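Local coordinates for acetaldehyde dehydrogenase (Acetylating) (Geobacillus thermoglucosidasius, PDB 5J78), which probably catalyses the reversible NAD-dependent oxidation of acetaldehyde with coenzyme A to acetyl-CoA, as an acetylating aldehyde dehydrogenase, at residues A[321-326]-A[363-368]; A[308-313]-A[356-361]; A[89-94]-A[265-270]; A[296-301]-A[343-348]. All coordinates share one frame; numbering follows the deposited sequence.

Interaction 1: residues A[321-326]-A[363-368]; sequences AKIVGK and KLSPIL
Gly325 and Leu364 form the single backbone hydrogen bond of this contact: Gly325 N lies 3.1 Å from Leu364 O, in the carbonyl plane, with an N-H...O angle of 154°. The same oxygen also receives a CA-H...O contact from Val324 CA at 3.4 Å. Carbon-oxygen approaches continue along the chain, with Ser365 CB 3.3 Å from Ile323 O and Pro366 CD 3.0 Å from Lys326 O. Ser365 OG donates to Lys363 O from above the carbonyl plane, within its own segment, and Ile323 CD1 makes a van der Waals contact with that OG at 3.7 Å. These contacts rest on a type II beta turn from Ile323 to Lys326, whose third position, with positive phi, is taken by Gly325. The turn leans on the entry to strand 367-373 of the parallel sheet, where Pro366 centres an inverse gamma turn. Among apolar pairs, CG1 of Ile323 is set between its backbone N and carbonyl carbon (chi1 69°), which brings CD1 within 4.2 Å of Ile367 CD1; Val324 CG1 meets Leu364 CB at 4.2 Å. The ammonium groups of Lys326 and Lys363 bind elsewhere, Lys326 NZ to Gly85 O and Lys363 NZ to the carbonyls of Phe359, Ile361 and Gln277.

Interaction 2: residues A[308-313]-A[356-361]; sequences KVASII and EYPFSI
Val309, Ala310 and Ile313 of helix 303-313 make an apolar contact with Pro358 and Phe359, in the loop between strands 345-349 and 367-373. The Phe359 ring meets all three helix residues. Ile313 CD1 stands over one face, 3.9 Å from the ring centroid and 16° off the normal, a CH-pi contact displaced toward the rim on the CE1 side. Val309 CG1 reaches CZ of Phe359 at 3.8 Å and Ala310 CB reaches CE2 at 3.6 Å, both obliquely. In the alpha/beta architecture of this domain the helix packs over the parallel sheet, and the ring is wedged into the seam, also touching Ile367 of strand 367-373 and Ala348. With an alanine here instead of Phe359, a gap would probably open against the helix, and the Ile313 methyl would lose the face it rests on. The second branch of Ile313 serves Pro358: CG2, anti to the backbone N, lies 3.7 Å from Pro358 CB and 3.4 Å from Pro358 O. Ala310 CB approaches the CG of the same proline more distantly. Beyond the apolar patch the loop is braced by Tyr357 O, which accepts from both Ser360 N and Ser360 OG, the hydroxyl lying on a lone pair at 2.7 Å.

Interaction 3: residues A[89-94]-A[265-270]; sequences VEDKTL and KTFDYG. With ACT (acetate ion), chain I.
Asp268 OD2 is gripped from several sides: Lys92 NZ forms a 2.8 Å salt bridge to it on the syn lone pair, while Lys95 and Thr271 bind it too. The contact joins the start of helix 89-107 to the loop leading to Cys273, modified here to 3-sulfinoalanine and, by analogy with the aldehyde dehydrogenase family, probably the catalytic cysteine. Asp268, Tyr269 and Gly270 run in succession with positive phi, a tight turn whose Asp268 amide is bound by the helix: Asp268 N donates to Asp91 OD2 at 2.9 Å, on the anti side and 27° out of the carboxylate plane. A water donates to that same OD2 and to Thr266 O, adding a water-mediated link between the segments. Lys92 bends at its last torsion (chi4 -67°), which lets NZ serve both Asp268 and the O of a bound acetate, 3.1 Å away, probably left by the crystallisation liquor; Ser145 and Lys95 hold the acetate too. Lys476 of the second subunit pairs with Glu90. Phe267 stacks on Asp91, its ring 14° from the carboxylate plane and its face under Asp91 CB, while Leu94 CB sits at the ring edge, in plane, 4.0 Å from Phe267 CE1.

Interaction 4: residues A[296-301]-A[343-348]; sequences QGAYFL and VKLLVA
Tyr299 and Leu345 lie at the tightly joined middle of parallel strands 298-300 and 345-348, where Tyr299 N donates to Leu345 O at 2.8 Å. Val347 N answers by bonding to Tyr299 O at 3.0 Å, and Leu301 N takes Val347 O almost along the C=O axis. Strand 298-300 is outermost in this chain's seven-stranded parallel sheet, joined to its neighbour by a crossover that includes helices 303-313 and 328-335. On one face Ala298 CB touches both Leu345 CD2 (3.7 Å) and Val347 CG2, and the Phe300 ring lies beside Val347, whose CG1 stands over its face, 3.5 Å from Phe300 CE2. A serine replacing Phe300 would probably strip Val347 of this cover and open a gap toward helix 286-295. On the other face Val343 CG1 touches Tyr299 CB at 3.5 Å; the tyrosine hydroxyl turns away to Glu305. The Gln296-Gly297 end is looser. Gly297, the C-prime residue of a Schellman motif ending the preceding helix, accepts from Lys344 N through its O at 2.7 Å, but Lys344 is exposed and its NZ reaches Gln296 O through a water. Backbone bonds thus set the register, apolar side chains pack both faces, and a water supplements the direct bond at the exposed end.

How the interactions relate
Interactions 1, 2 and 4 meet around strand 367-373. Ile367 CD1 of interaction 1 packs 4.0 Å from Val309 CG1 of interaction 2, and Leu368 N lies 3.0 Å from Leu346 O, probably a hydrogen bond that adds strand 345-349 of interaction 4 as its neighbour in the sheet. Interaction 2 also touches interaction 4 directly, Val309 CG2 lying 3.8 Å from Leu301 CD1. Interaction 3 connects through Lys265 and Thr266: Lys265 NZ hydrogen-bonds Ser365 O, and Thr266 CG2 comes within 3.2 Å of Lys344 O. Only interactions 2 and 3 stay apart, their nearest atoms about 7 Å away. Of the four, interaction 3 includes the loop running into Cys273, and so lies nearest in sequence to the probable active site.

Interaction 1: residues A[321-326]-A[363-368]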
loop_
_atom_site.group_PDB
_atom_site.type_symbol
_atom_site.label_atom_id
_atom_site.label_comp_id
_atom_site.label_asym_id
_atom_site.label_seq_id
_atom_site.Cartn_x
_atom_site.Cartn_y
_atom_site.Cartn_z
ATOM N N ALA A 321 -1.915 20.711 -21.345
ATOM C CA ALA A 321 -3.011 21.439 -20.708
ATOM C C ALA A 321 -3.100 22.896 -21.169
ATOM O O ALA A 321 -4.161 23.520 -21.069
ATOM C CB ALA A 321 -2.866 21.389 -19.179
ATOM N N LYS A 322 -1.999 23.444 -21.680
ATOM C CA LYS A 322 -1.986 24.856 -22.052
ATOM C C LYS A 322 -2.778 25.147 -23.320
ATOM O O LYS A 322 -3.118 26.296 -23.556
ATOM C CB LYS A 322 -0.544 25.357 -22.197
ATOM C CG LYS A 322 0.080 25.686 -20.852
ATOM C CD LYS A 322 1.594 25.694 -20.906
ATOM C CE LYS A 322 2.166 25.891 -19.509
ATOM N NZ LYS A 322 3.562 26.422 -19.528
ATOM N N ILE A 323 -3.101 24.135 -24.126
ATOM C CA ILE A 323 -3.978 24.383 -25.276
ATOM C C ILE A 323 -5.433 24.024 -25.016
ATOM O O ILE A 323 -6.292 24.343 -25.826
ATOM C CB ILE A 323 -3.519 23.621 -26.563
ATOM C CG1 ILE A 323 -3.713 22.099 -26.437
ATOM C CG2 ILE A 323 -2.077 23.964 -26.897
ATOM C CD1 ILE A 323 -3.712 21.390 -27.778
ATOM N N VAL A 324 -5.718 23.339 -23.916
ATOM C CA VAL A 324 -7.103 22.965 -23.613
ATOM C C VAL A 324 -8.005 24.182 -23.536
ATOM O O VAL A 324 -7.740 25.102 -22.773
ATOM C CB VAL A 324 -7.208 22.203 -22.271
ATOM C CG1 VAL A 324 -8.675 21.964 -21.901
ATOM C CG2 VAL A 324 -6.439 20.894 -22.356
ATOM N N GLY A 325 -9.077 24.180 -24.322
ATOM C CA GLY A 325 -10.069 25.236 -24.242
ATOM C C GLY A 325 -9.595 26.588 -24.767
ATOM O O GLY A 325 -10.165 27.625 -24.425
ATOM N N LYS A 326 -8.563 26.579 -25.604
ATOM C CA LYS A 326 -8.007 27.825 -26.151
ATOM C C LYS A 326 -8.544 28.155 -27.541
ATOM O O LYS A 326 -8.742 27.270 -28.374
ATOM C CB LYS A 326 -6.478 27.735 -26.181
ATOM C CG LYS A 326 -5.854 27.661 -24.789
ATOM C CD LYS A 326 -6.211 28.910 -23.985
ATOM C CE LYS A 326 -5.455 29.001 -22.675
ATOM N NZ LYS A 326 -5.854 30.233 -21.934
ATOM N N LYS A 363 -7.948 16.092 -28.211
ATOM C CA LYS A 363 -7.237 17.374 -28.177
ATOM C C LYS A 363 -7.901 18.429 -27.292
ATOM O O LYS A 363 -7.258 19.419 -26.926
ATOM C CB LYS A 363 -7.082 17.896 -29.623
ATOM C CG LYS A 363 -6.192 16.965 -30.461
ATOM C CD LYS A 363 -6.250 17.225 -31.967
ATOM C CE LYS A 363 -7.566 16.805 -32.580
ATOM N NZ LYS A 363 -7.693 15.326 -32.729
ATOM N N LEU A 364 -9.170 18.204 -26.948
ATOM C CA LEU A 364 -9.914 19.085 -26.041
ATOM C C LEU A 364 -9.685 20.557 -26.397
ATOM O O LEU A 364 -9.435 21.399 -25.539
ATOM C CB LEU A 364 -9.521 18.821 -24.582
ATOM C CG LEU A 364 -10.120 17.559 -23.924
ATOM C CD1 LEU A 364 -9.552 17.353 -22.525
ATOM C CD2 LEU A 364 -11.634 17.617 -23.859
ATOM N N SER A 365 -9.765 20.850 -27.685
ATOM C CA SER A 365 -9.511 22.200 -28.184
ATOM C C SER A 365 -9.970 22.256 -29.641
ATOM O O SER A 365 -10.293 21.214 -30.236
ATOM C CB SER A 365 -8.027 22.566 -28.052
ATOM O OG SER A 365 -7.230 21.696 -28.836
ATOM N N PRO A 366 -10.026 23.459 -30.221
ATOM C CA PRO A 366 -10.597 23.584 -31.563
ATOM C C PRO A 366 -9.593 23.159 -32.640
ATOM O O PRO A 366 -9.238 23.922 -33.544
ATOM C CB PRO A 366 -10.963 25.071 -31.653
ATOM C CG PRO A 366 -10.788 25.622 -30.292
ATOM C CD PRO A 366 -9.787 24.774 -29.613
ATOM N N ILE A 367 -9.140 21.916 -32.511
ATOM C CA ILE A 367 -8.309 21.240 -33.497
ATOM C C ILE A 367 -8.986 19.938 -33.874
ATOM O O ILE A 367 -9.429 19.178 -33.010
ATOM C CB ILE A 367 -6.896 20.935 -32.973
ATOM C CG1 ILE A 367 -6.251 22.209 -32.448
ATOM C CG2 ILE A 367 -6.059 20.295 -34.071
ATOM C CD1 ILE A 367 -4.886 22.017 -31.772
ATOM N N LEU A 368 -9.006 19.667 -35.167
ATOM C CA LEU A 368 -9.729 18.554 -35.732
ATOM C C LEU A 368 -8.824 17.838 -36.725
ATOM O O LEU A 368 -8.244 18.487 -37.596
ATOM C CB LEU A 368 -10.999 19.081 -36.407
ATOM C CG LEU A 368 -12.165 18.154 -36.669
ATOM C CD1 LEU A 368 -12.598 17.396 -35.409
ATOM C CD2 LEU A 368 -13.319 18.971 -37.215
#

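Interaction 2: residues A[308-313]-A[356-361]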
loop_
_atom_site.group_PDB
_atom_site.type_symbol
_atom_site.label_atom_id
_atom_site.label_comp_id
_atom_site.label_asym_id
_atom_site.label_seq_id
_atom_site.Cartn_x
_atom_site.Cartn_y
_atom_site.Cartn_z
ATOM N N LYS A 308 4.455 22.389 -36.554
ATOM C CA LYS A 308 4.553 23.365 -35.474
ATOM C C LYS A 308 3.434 23.168 -34.453
ATOM O O LYS A 308 3.681 23.183 -33.244
ATOM C CB LYS A 308 4.521 24.790 -36.025
ATOM C CG LYS A 308 5.848 25.212 -36.661
ATOM C CD LYS A 308 5.797 26.631 -37.225
ATOM C CE LYS A 308 7.096 27.003 -37.920
ATOM N NZ LYS A 308 8.180 27.330 -36.949
ATOM N N VAL A 309 2.204 22.984 -34.929
ATOM C CA VAL A 309 1.087 22.786 -34.013
ATOM C C VAL A 309 1.281 21.458 -33.239
ATOM O O VAL A 309 1.080 21.415 -32.027
ATOM C CB VAL A 309 -0.261 22.803 -34.758
ATOM C CG1 VAL A 309 -1.431 22.403 -33.814
ATOM C CG2 VAL A 309 -0.514 24.175 -35.327
ATOM N N ALA A 310 1.719 20.405 -33.931
ATOM C CA ALA A 310 1.837 19.083 -33.322
ATOM C C ALA A 310 2.787 19.104 -32.157
ATOM O O ALA A 310 2.682 18.280 -31.250
ATOM C CB ALA A 310 2.293 18.052 -34.326
ATOM N N SER A 311 3.705 20.057 -32.178
ATOM C CA SER A 311 4.748 20.148 -31.167
ATOM C C SER A 311 4.227 20.626 -29.829
ATOM O O SER A 311 4.843 20.375 -28.793
ATOM C CB SER A 311 5.851 21.091 -31.649
ATOM O OG SER A 311 6.281 20.703 -32.935
ATOM N N ILE A 312 3.104 21.335 -29.854
ATOM C CA ILE A 312 2.523 21.849 -28.623
ATOM C C ILE A 312 1.222 21.141 -28.241
ATOM O O ILE A 312 0.599 21.505 -27.248
ATOM C CB ILE A 312 2.268 23.370 -28.729
ATOM C CG1 ILE A 312 1.225 23.693 -29.801
ATOM C CG2 ILE A 312 3.573 24.097 -29.030
ATOM C CD1 ILE A 312 0.542 25.017 -29.575
ATOM N N ILE A 313 0.811 20.145 -29.022
ATOM C CA ILE A 313 -0.398 19.393 -28.706
ATOM C C ILE A 313 -0.144 18.450 -27.528
ATOM O O ILE A 313 -1.008 18.301 -26.668
ATOM C CB ILE A 313 -0.920 18.606 -29.915
ATOM C CG1 ILE A 313 -1.682 19.563 -30.826
ATOM C CG2 ILE A 313 -1.875 17.466 -29.491
ATOM C CD1 ILE A 313 -2.165 18.952 -32.107
ATOM N N GLU A 356 1.421 8.618 -30.591
ATOM C CA GLU A 356 2.609 9.334 -31.037
ATOM C C GLU A 356 2.311 10.207 -32.246
ATOM O O GLU A 356 3.204 10.845 -32.784
ATOM C CB GLU A 356 3.734 8.343 -31.360
ATOM C CG GLU A 356 3.573 7.525 -32.657
ATOM C CD GLU A 356 2.602 6.346 -32.539
ATOM O OE1 GLU A 356 1.653 6.396 -31.721
ATOM O OE2 GLU A 356 2.796 5.355 -33.277
ATOM N N TYR A 357 1.053 10.185 -32.679
ATOM C CA TYR A 357 0.546 11.042 -33.744
ATOM C C TYR A 357 -0.427 12.037 -33.117
ATOM O O TYR A 357 -1.636 11.788 -33.055
ATOM C CB TYR A 357 -0.129 10.221 -34.824
ATOM C CG TYR A 357 0.837 9.324 -35.553
ATOM C CD1 TYR A 357 1.545 9.791 -36.650
ATOM C CD2 TYR A 357 1.061 8.017 -35.137
ATOM C CE1 TYR A 357 2.441 8.984 -37.320
ATOM C CE2 TYR A 357 1.961 7.199 -35.808
ATOM C CZ TYR A 357 2.641 7.693 -36.900
ATOM O OH TYR A 357 3.528 6.895 -37.573
ATOM N N PRO A 358 0.107 13.164 -32.628
ATOM C CA PRO A 358 -0.661 14.077 -31.775
ATOM C C PRO A 358 -1.979 14.559 -32.356
ATOM O O PRO A 358 -2.842 14.989 -31.584
ATOM C CB PRO A 358 0.297 15.247 -31.578
ATOM C CG PRO A 358 1.655 14.643 -31.739
ATOM C CD PRO A 358 1.498 13.623 -32.806
ATOM N N PHE A 359 -2.165 14.491 -33.667
ATOM C CA PHE A 359 -3.425 14.947 -34.227
ATOM C C PHE A 359 -4.502 13.863 -34.106
ATOM O O PHE A 359 -5.688 14.152 -34.235
ATOM C CB PHE A 359 -3.241 15.384 -35.682
ATOM C CG PHE A 359 -2.658 16.766 -35.824
ATOM C CD1 PHE A 359 -3.463 17.879 -35.711
ATOM C CD2 PHE A 359 -1.308 16.948 -36.064
ATOM C CE1 PHE A 359 -2.931 19.167 -35.836
ATOM C CE2 PHE A 359 -0.779 18.225 -36.187
ATOM C CZ PHE A 359 -1.598 19.333 -36.063
ATOM N N SER A 360 -4.097 12.627 -33.839
ATOM C CA SER A 360 -5.058 11.532 -33.734
ATOM C C SER A 360 -5.610 11.351 -32.312
ATOM O O SER A 360 -6.583 10.623 -32.139
ATOM C CB SER A 360 -4.439 10.213 -34.192
ATOM O OG SER A 360 -3.460 9.784 -33.273
ATOM N N ILE A 361 -4.998 11.996 -31.313
ATOM C CA ILE A 361 -5.464 11.870 -29.926
ATOM C C ILE A 361 -6.559 12.888 -29.603
ATOM O O ILE A 361 -6.936 13.725 -30.455
ATOM C CB ILE A 361 -4.295 12.015 -28.902
ATOM C CG1 ILE A 361 -3.759 13.459 -28.804
ATOM C CG2 ILE A 361 -3.169 11.060 -29.266
ATOM C CD1 ILE A 361 -2.943 13.736 -27.537
#

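Interaction 3: residues A[89-94]-A[265-270]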
loop_
_atom_site.group_PDB
_atom_site.type_symbol
_atom_site.label_atom_id
_atom_site.label_comp_id
_atom_site.label_asym_id
_atom_site.label_seq_id
_atom_site.Cartn_x
_atom_site.Cartn_y
_atom_site.Cartn_z
ATOM N N VAL A 89 -17.124 32.755 -22.209
ATOM C CA VAL A 89 -18.231 32.987 -21.293
ATOM C C VAL A 89 -19.618 32.697 -21.886
ATOM O O VAL A 89 -20.493 32.228 -21.190
ATOM C CB VAL A 89 -18.201 34.425 -20.769
ATOM C CG1 VAL A 89 -19.322 34.664 -19.737
ATOM C CG2 VAL A 89 -16.865 34.691 -20.116
ATOM N N GLU A 90 -19.793 32.990 -23.167
ATOM C CA GLU A 90 -21.042 32.715 -23.871
ATOM C C GLU A 90 -21.397 31.217 -23.802
ATOM O O GLU A 90 -22.500 30.818 -23.392
ATOM C CB GLU A 90 -20.904 33.184 -25.330
ATOM C CG GLU A 90 -22.205 33.357 -26.106
ATOM C CD GLU A 90 -22.001 34.068 -27.445
ATOM O OE1 GLU A 90 -20.963 34.747 -27.628
ATOM O OE2 GLU A 90 -22.882 33.944 -28.319
ATOM N N ASP A 91 -20.441 30.388 -24.186
ATOM C CA ASP A 91 -20.666 28.951 -24.283
ATOM C C ASP A 91 -20.761 28.358 -22.868
ATOM O O ASP A 91 -21.624 27.518 -22.609
ATOM C CB ASP A 91 -19.563 28.302 -25.128
ATOM C CG ASP A 91 -19.601 28.766 -26.607
ATOM O OD1 ASP A 91 -20.599 29.411 -27.005
ATOM O OD2 ASP A 91 -18.654 28.474 -27.377
ATOM N N LYS A 92 -19.954 28.841 -21.928
ATOM C CA LYS A 92 -20.047 28.324 -20.557
ATOM C C LYS A 92 -21.404 28.670 -19.960
ATOM O O LYS A 92 -21.960 27.881 -19.171
ATOM C CB LYS A 92 -18.914 28.839 -19.677
ATOM C CG LYS A 92 -17.575 28.116 -19.935
ATOM C CD LYS A 92 -16.650 28.149 -18.724
ATOM C CE LYS A 92 -15.259 27.608 -18.997
ATOM N NZ LYS A 92 -15.212 26.158 -19.276
ATOM N N THR A 93 -21.966 29.810 -20.367
ATOM C CA THR A 93 -23.271 30.237 -19.857
ATOM C C THR A 93 -24.341 29.266 -20.376
ATOM O O THR A 93 -25.228 28.847 -19.635
ATOM C CB THR A 93 -23.616 31.715 -20.265
ATOM O OG1 THR A 93 -22.673 32.627 -19.672
ATOM C CG2 THR A 93 -24.998 32.099 -19.773
ATOM N N LEU A 94 -24.237 28.916 -21.653
ATOM C CA LEU A 94 -25.113 27.937 -22.278
ATOM C C LEU A 94 -24.978 26.567 -21.617
ATOM O O LEU A 94 -25.970 25.872 -21.398
ATOM C CB LEU A 94 -24.801 27.808 -23.762
ATOM C CG LEU A 94 -25.208 28.988 -24.638
ATOM C CD1 LEU A 94 -24.700 28.795 -26.067
ATOM C CD2 LEU A 94 -26.723 29.162 -24.625
ATOM N N LYS A 265 -17.856 21.307 -32.190
ATOM C CA LYS A 265 -16.410 21.249 -31.948
ATOM C C LYS A 265 -15.880 22.499 -31.260
ATOM O O LYS A 265 -15.032 22.416 -30.368
ATOM C CB LYS A 265 -15.666 21.024 -33.268
ATOM C CG LYS A 265 -14.149 21.083 -33.186
ATOM C CD LYS A 265 -13.601 20.158 -32.116
ATOM C CE LYS A 265 -12.180 19.836 -32.376
ATOM N NZ LYS A 265 -11.627 18.970 -31.287
ATOM N N THR A 266 -16.384 23.661 -31.665
ATOM C CA THR A 266 -15.867 24.913 -31.132
ATOM C C THR A 266 -16.623 25.349 -29.878
ATOM O O THR A 266 -16.301 26.370 -29.286
ATOM C CB THR A 266 -15.922 26.039 -32.200
ATOM O OG1 THR A 266 -17.286 26.341 -32.533
ATOM C CG2 THR A 266 -15.163 25.604 -33.454
ATOM N N PHE A 267 -17.620 24.572 -29.466
ATOM C CA PHE A 267 -18.389 24.937 -28.283
ATOM C C PHE A 267 -17.482 24.919 -27.052
ATOM O O PHE A 267 -16.806 23.932 -26.764
ATOM C CB PHE A 267 -19.585 24.001 -28.095
ATOM C CG PHE A 267 -20.455 24.352 -26.911
ATOM C CD1 PHE A 267 -21.462 25.303 -27.026
ATOM C CD2 PHE A 267 -20.289 23.705 -25.693
ATOM C CE1 PHE A 267 -22.287 25.626 -25.938
ATOM C CE2 PHE A 267 -21.103 24.021 -24.591
ATOM C CZ PHE A 267 -22.103 24.992 -24.718
ATOM N N ASP A 268 -17.470 26.043 -26.350
ATOM C CA ASP A 268 -16.546 26.288 -25.252
ATOM C C ASP A 268 -15.095 26.010 -25.634
ATOM O O ASP A 268 -14.302 25.541 -24.812
ATOM C CB ASP A 268 -16.942 25.447 -24.042
ATOM C CG ASP A 268 -16.449 26.046 -22.740
ATOM O OD1 ASP A 268 -16.350 27.294 -22.676
ATOM O OD2 ASP A 268 -16.177 25.285 -21.782
ATOM N N TYR A 269 -14.749 26.323 -26.881
ATOM C CA TYR A 269 -13.442 25.978 -27.439
ATOM C C TYR A 269 -13.034 24.496 -27.230
ATOM O O TYR A 269 -11.869 24.203 -27.012
ATOM C CB TYR A 269 -12.362 26.908 -26.860
ATOM C CG TYR A 269 -12.553 28.369 -27.219
ATOM C CD1 TYR A 269 -13.123 28.742 -28.436
ATOM C CD2 TYR A 269 -12.158 29.374 -26.345
ATOM C CE1 TYR A 269 -13.301 30.054 -28.760
ATOM C CE2 TYR A 269 -12.320 30.705 -26.671
ATOM C CZ TYR A 269 -12.892 31.028 -27.881
ATOM O OH TYR A 269 -13.075 32.330 -28.204
ATOM N N GLY A 270 -13.990 23.574 -27.327
ATOM C CA GLY A 270 -13.692 22.150 -27.455
ATOM C C GLY A 270 -13.398 21.386 -26.162
ATOM O O GLY A 270 -12.755 20.319 -26.184
HETATM C C ACT I . -18.690 25.179 -17.246
HETATM O O ACT I . -17.737 24.959 -18.017
HETATM O OXT ACT I . -19.097 24.250 -16.568
HETATM C CH3 ACT I . -19.363 26.512 -17.175
HETATM O O HOH W 1 -18.240 28.720 -30.100
#

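Interaction 4: residues A[296-301]-A[343-348]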
loop_
_atom_site.group_PDB
_atom_site.type_symbol
_atom_site.label_atom_id
_atom_site.label_comp_id
_atom_site.label_asym_id
_atom_site.label_seq_id
_atom_site.Cartn_x
_atom_site.Cartn_y
_atom_site.Cartn_z
ATOM N N GLN A 296 -16.897 27.951 -43.730
ATOM C CA GLN A 296 -17.537 28.146 -42.429
ATOM C C GLN A 296 -16.522 28.425 -41.302
ATOM O O GLN A 296 -16.883 28.435 -40.116
ATOM C CB GLN A 296 -18.405 26.918 -42.083
ATOM C CG GLN A 296 -19.615 26.730 -43.011
ATOM C CD GLN A 296 -20.700 25.777 -42.475
ATOM O OE1 GLN A 296 -21.017 25.776 -41.280
ATOM N NE2 GLN A 296 -21.285 24.979 -43.373
ATOM N N GLY A 297 -15.257 28.638 -41.665
ATOM C CA GLY A 297 -14.283 29.155 -40.713
ATOM C C GLY A 297 -13.127 28.253 -40.342
ATOM O O GLY A 297 -12.335 28.596 -39.458
ATOM N N ALA A 298 -12.999 27.115 -41.014
ATOM C CA ALA A 298 -11.876 26.211 -40.751
ATOM C C ALA A 298 -10.616 26.670 -41.472
ATOM O O ALA A 298 -10.683 27.076 -42.625
ATOM C CB ALA A 298 -12.212 24.781 -41.178
ATOM N N TYR A 299 -9.478 26.563 -40.790
ATOM C CA TYR A 299 -8.167 26.792 -41.369
ATOM C C TYR A 299 -7.366 25.492 -41.503
ATOM O O TYR A 299 -6.950 24.900 -40.502
ATOM C CB TYR A 299 -7.387 27.791 -40.505
ATOM C CG TYR A 299 -6.072 28.233 -41.102
ATOM C CD1 TYR A 299 -4.902 27.525 -40.854
ATOM C CD2 TYR A 299 -5.995 29.367 -41.903
ATOM C CE1 TYR A 299 -3.675 27.928 -41.403
ATOM C CE2 TYR A 299 -4.769 29.783 -42.461
ATOM C CZ TYR A 299 -3.616 29.058 -42.204
ATOM O OH TYR A 299 -2.400 29.452 -42.746
ATOM N N PHE A 300 -7.148 25.050 -42.735
ATOM C CA PHE A 300 -6.361 23.844 -42.994
ATOM C C PHE A 300 -4.864 24.116 -42.942
ATOM O O PHE A 300 -4.332 24.889 -43.748
ATOM C CB PHE A 300 -6.717 23.249 -44.354
ATOM C CG PHE A 300 -7.994 22.486 -44.357
ATOM C CD1 PHE A 300 -9.207 23.145 -44.350
ATOM C CD2 PHE A 300 -7.985 21.098 -44.369
ATOM C CE1 PHE A 300 -10.390 22.441 -44.350
ATOM C CE2 PHE A 300 -9.162 20.383 -44.378
ATOM C CZ PHE A 300 -10.367 21.048 -44.367
ATOM N N LEU A 301 -4.194 23.461 -41.999
ATOM C CA LEU A 301 -2.758 23.615 -41.803
ATOM C C LEU A 301 -1.971 22.960 -42.930
ATOM O O LEU A 301 -2.341 21.887 -43.387
ATOM C CB LEU A 301 -2.324 22.989 -40.473
ATOM C CG LEU A 301 -3.007 23.449 -39.191
ATOM C CD1 LEU A 301 -2.593 22.548 -38.031
ATOM C CD2 LEU A 301 -2.668 24.903 -38.885
ATOM N N VAL A 343 -10.736 32.827 -38.074
ATOM C CA VAL A 343 -10.651 31.367 -38.063
ATOM C C VAL A 343 -11.390 30.784 -36.845
ATOM O O VAL A 343 -11.215 31.254 -35.730
ATOM C CB VAL A 343 -9.187 30.899 -38.058
ATOM C CG1 VAL A 343 -9.085 29.387 -37.827
ATOM C CG2 VAL A 343 -8.511 31.262 -39.360
ATOM N N LYS A 344 -12.220 29.766 -37.060
ATOM C CA LYS A 344 -12.993 29.164 -35.953
ATOM C C LYS A 344 -12.410 27.848 -35.449
ATOM O O LYS A 344 -12.643 27.451 -34.301
ATOM C CB LYS A 344 -14.438 28.931 -36.370
ATOM C CG LYS A 344 -15.308 30.184 -36.282
ATOM C CD LYS A 344 -16.678 29.908 -36.875
ATOM C CE LYS A 344 -17.810 30.570 -36.098
ATOM N NZ LYS A 344 -19.018 29.678 -36.038
ATOM N N LEU A 345 -11.675 27.163 -36.311
ATOM C CA LEU A 345 -11.035 25.917 -35.928
ATOM C C LEU A 345 -9.921 25.610 -36.895
ATOM O O LEU A 345 -9.973 25.996 -38.063
ATOM C CB LEU A 345 -12.045 24.760 -35.885
ATOM C CG LEU A 345 -12.653 24.256 -37.197
ATOM C CD1 LEU A 345 -13.398 22.943 -36.986
ATOM C CD2 LEU A 345 -13.590 25.288 -37.779
ATOM N N LEU A 346 -8.904 24.944 -36.367
ATOM C CA LEU A 346 -7.808 24.389 -37.130
ATOM C C LEU A 346 -8.084 22.959 -37.525
ATOM O O LEU A 346 -8.524 22.164 -36.696
ATOM C CB LEU A 346 -6.526 24.427 -36.296
ATOM C CG LEU A 346 -6.166 25.768 -35.673
ATOM C CD1 LEU A 346 -4.811 25.665 -34.951
ATOM C CD2 LEU A 346 -6.124 26.856 -36.760
ATOM N N VAL A 347 -7.786 22.632 -38.777
ATOM C CA VAL A 347 -7.954 21.290 -39.314
ATOM C C VAL A 347 -6.627 20.802 -39.898
ATOM O O VAL A 347 -5.852 21.585 -40.455
ATOM C CB VAL A 347 -9.035 21.239 -40.397
ATOM C CG1 VAL A 347 -9.176 19.817 -40.939
ATOM C CG2 VAL A 347 -10.356 21.765 -39.866
ATOM N N ALA A 348 -6.371 19.507 -39.760
ATOM C CA ALA A 348 -5.120 18.902 -40.215
ATOM C C ALA A 348 -5.380 17.549 -40.839
ATOM O O ALA A 348 -5.833 16.608 -40.165
ATOM C CB ALA A 348 -4.130 18.754 -39.063
HETATM O O HOH W 2 -19.173 29.164 -38.864
#